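PDB 5TD3: catechol 1,2-dioxygenase from Burkholderia vietnamiensis, which probably catalyses intradiol ring cleavage of catechol with molecular oxygen to give cis,cis-muconate. Local coordinates for residues G130-D135 / G191-G196. Sequence-based numbering, arbitrary orientation.
Sequences GVAKID and GAVRTG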
ATOM      1  N   GLY A 130      23.823 -25.363  23.799  1.00 32.38           N
ATOM      2  CA  GLY A 130      25.238 -25.002  23.629  1.00 38.06           C
ATOM      3  C   GLY A 130      25.825 -24.817  22.239  1.00 36.20           C
ATOM      4  O   GLY A 130      26.493 -23.811  21.979  1.00 30.99           O
ATOM      5  N   VAL A 131      25.601 -25.769  21.340  1.00 31.44           N
ATOM      6  CA  VAL A 131      26.203 -25.747  20.013  1.00 33.11           C
ATOM      7  C   VAL A 131      25.187 -26.265  19.004  1.00 35.06           C
ATOM      8  O   VAL A 131      24.425 -27.194  19.293  1.00 36.50           O
ATOM      9  CB  VAL A 131      27.506 -26.573  19.986  1.00 43.75           C
ATOM     10  CG1 VAL A 131      27.270 -27.966  20.541  1.00 48.75           C
ATOM     11  CG2 VAL A 131      28.082 -26.639  18.583  1.00 40.40           C
ATOM     12  N   ALA A 132      25.156 -25.654  17.822  1.00 31.72           N
ATOM     13  CA  ALA A 132      24.259 -26.120  16.771  1.00 33.07           C
ATOM     14  C   ALA A 132      24.912 -26.023  15.403  1.00 37.24           C
ATOM     15  O   ALA A 132      25.504 -24.997  15.055  1.00 33.28           O
ATOM     16  CB  ALA A 132      22.948 -25.332  16.765  1.00 30.71           C
ATOM     17  N   LYS A 133      24.782 -27.094  14.628  1.00 33.86           N
ATOM     18  CA  LYS A 133      25.134 -27.095  13.217  1.00 32.46           C
ATOM     19  C   LYS A 133      23.854 -26.904  12.414  1.00 28.06           C
ATOM     20  O   LYS A 133      22.975 -27.772  12.424  1.00 29.72           O
ATOM     21  CB  LYS A 133      25.844 -28.390  12.823  1.00 36.23           C
ATOM     22  CG  LYS A 133      26.195 -28.472  11.337  1.00 32.23           C
ATOM     23  CD  LYS A 133      26.695 -29.862  10.984  1.00 35.73           C
ATOM     24  CE  LYS A 133      26.416 -30.242   9.525  1.00 43.03           C
ATOM     25  NZ  LYS A 133      26.836 -29.257   8.510  1.00 43.21           N
ATOM     26  N   ILE A 134      23.767 -25.789  11.693  1.00 26.20           N
ATOM     27  CA  ILE A 134      22.510 -25.364  11.087  1.00 24.79           C
ATOM     28  C   ILE A 134      22.537 -25.415   9.568  1.00 24.33           C
ATOM     29  O   ILE A 134      21.502 -25.158   8.938  1.00 24.79           O
ATOM     30  CB  ILE A 134      22.083 -23.967  11.588  1.00 25.93           C
ATOM     31  CG1 ILE A 134      23.097 -22.904  11.192  1.00 23.81           C
ATOM     32  CG2 ILE A 134      21.920 -23.993  13.104  1.00 27.99           C
ATOM     33  CD1 ILE A 134      22.659 -21.456  11.548  1.00 24.32           C
ATOM     34  N   ASP A 135      23.666 -25.782   8.953  1.00 27.84           N
ATOM     35  CA  ASP A 135      23.688 -25.981   7.509  1.00 27.47           C
ATOM     36  C   ASP A 135      23.266 -27.422   7.223  1.00 29.19           C
ATOM     37  O   ASP A 135      23.970 -28.373   7.578  1.00 30.01           O
ATOM     38  CB  ASP A 135      25.049 -25.648   6.893  1.00 30.63           C
ATOM     39  CG  ASP A 135      26.164 -26.554   7.366  1.00 34.39           C
ATOM     40  OD1 ASP A 135      26.379 -26.680   8.595  1.00 33.31           O
ATOM     41  OD2 ASP A 135      26.811 -27.172   6.487  1.00 32.17           O
ATOM     42  N   GLY A 191      18.574 -21.827  13.192  1.00 22.48           N
ATOM     43  CA  GLY A 191      18.685 -22.684  14.362  1.00 23.76           C
ATOM     44  C   GLY A 191      18.786 -21.847  15.613  1.00 23.91           C
ATOM     45  O   GLY A 191      19.065 -20.649  15.559  1.00 29.20           O
ATOM     46  N   ALA A 192      18.643 -22.516  16.749  1.00 25.17           N
ATOM     47  CA  ALA A 192      18.694 -21.842  18.040  1.00 29.99           C
ATOM     48  C   ALA A 192      19.542 -22.656  19.002  1.00 26.90           C
ATOM     49  O   ALA A 192      19.507 -23.891  18.981  1.00 29.10           O
ATOM     50  CB  ALA A 192      17.293 -21.625  18.632  1.00 30.35           C
ATOM     51  N   VAL A 193      20.347 -21.951  19.794  1.00 33.28           N
ATOM     52  CA  VAL A 193      21.169 -22.531  20.849  1.00 32.29           C
ATOM     53  C   VAL A 193      20.712 -21.992  22.202  1.00 29.15           C
ATOM     54  O   VAL A 193      20.482 -20.783  22.350  1.00 29.94           O
ATOM     55  CB  VAL A 193      22.661 -22.226  20.626  1.00 31.67           C
ATOM     56  CG1 VAL A 193      23.457 -22.522  21.883  1.00 35.06           C
ATOM     57  CG2 VAL A 193      23.194 -23.036  19.460  1.00 30.50           C
ATOM     58  N   ARG A 194      20.574 -22.889  23.181  1.00 30.54           N
ATOM     59  CA  ARG A 194      20.312 -22.520  24.568  0.52 40.93           C
ATOM     60  C   ARG A 194      21.636 -22.511  25.324  1.00 35.94           C
ATOM     61  O   ARG A 194      22.338 -23.525  25.360  1.00 37.64           O
ATOM     62  CB  ARG A 194      19.332 -23.495  25.223  0.52 44.55           C
ATOM     63  CG  ARG A 194      18.054 -22.854  25.745  0.52 48.36           C
ATOM     64  CD  ARG A 194      17.303 -23.803  26.672  0.52 48.68           C
ATOM     65  NE  ARG A 194      17.106 -25.120  26.074  0.52 52.11           N
ATOM     66  CZ  ARG A 194      15.946 -25.575  25.611  0.52 50.55           C
ATOM     67  NH1 ARG A 194      14.857 -24.823  25.672  0.52 49.08           N
ATOM     68  NH2 ARG A 194      15.876 -26.791  25.088  0.52 50.64           N
ATOM     69  N   THR A 195      21.976 -21.374  25.923  1.00 32.52           N
ATOM     70  CA  THR A 195      23.249 -21.277  26.615  1.00 33.56           C
ATOM     71  C   THR A 195      23.230 -22.111  27.888  1.00 37.38           C
ATOM     72  O   THR A 195      22.201 -22.250  28.558  1.00 37.41           O
ATOM     73  CB  THR A 195      23.579 -19.824  26.952  1.00 38.53           C
ATOM     74  OG1 THR A 195      22.601 -19.313  27.870  1.00 34.93           O
ATOM     75  CG2 THR A 195      23.600 -18.978  25.689  1.00 38.46           C
ATOM     76  N   GLY A 196      24.383 -22.668  28.218  1.00 36.31           N
ATOM     77  CA  GLY A 196      24.573 -23.349  29.481  1.00 38.08           C
ATOM     78  C   GLY A 196      24.981 -22.382  30.572  1.00 43.60           C
ATOM     79  O   GLY A 196      24.814 -21.164  30.460  1.00 39.34           O
TER
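Val193 reaches into 130-135 with both methyls, each to a different place. CG2 lies beside its own backbone N and meets Ala132 CB at 3.5 Å, apolar carbon against apolar carbon. CG1, anti to the backbone N (chi1 166°), is carried instead to the peptide after Gly130, where it packs 3.3 Å from Gly130 O. Farther along, Ile134 CG2 rests on the bare alpha carbon of Gly191, with CG2 to CA at 3.7 Å, the methyl lying against main chain because Gly191 has no side chain.

One hydrogen bond joins the two backbones. Gly130 N donates to Arg194 O over 2.8 Å with an N-H...O angle of 155°, the donor tilted 31° from the carbonyl plane. Gly130 has a positive phi and sits between strands 127-129 and 131-133, at the point where the chain passes from one sheet to the other.

The two strands 131-133 and 191-194 run nearly antiparallel but belong to different sheets: 131-133 is an edge strand bonded through Ala132 to strand 200-206, whereas 191-194 belongs to the sheet containing 127-129 and 163-167. Phe203 of strand 200-206 also touches Val193.

The contact packs the edge strand 131-133 of one sheet of the beta sandwich in the dioxygenase domain against the second strand in, 191-194, of the other. Aliphatic methyls meet one another and glycine main chain across the interface, and the single polar link at Gly130 ties the sheet-to-sheet crossing to the end of strand 191-194.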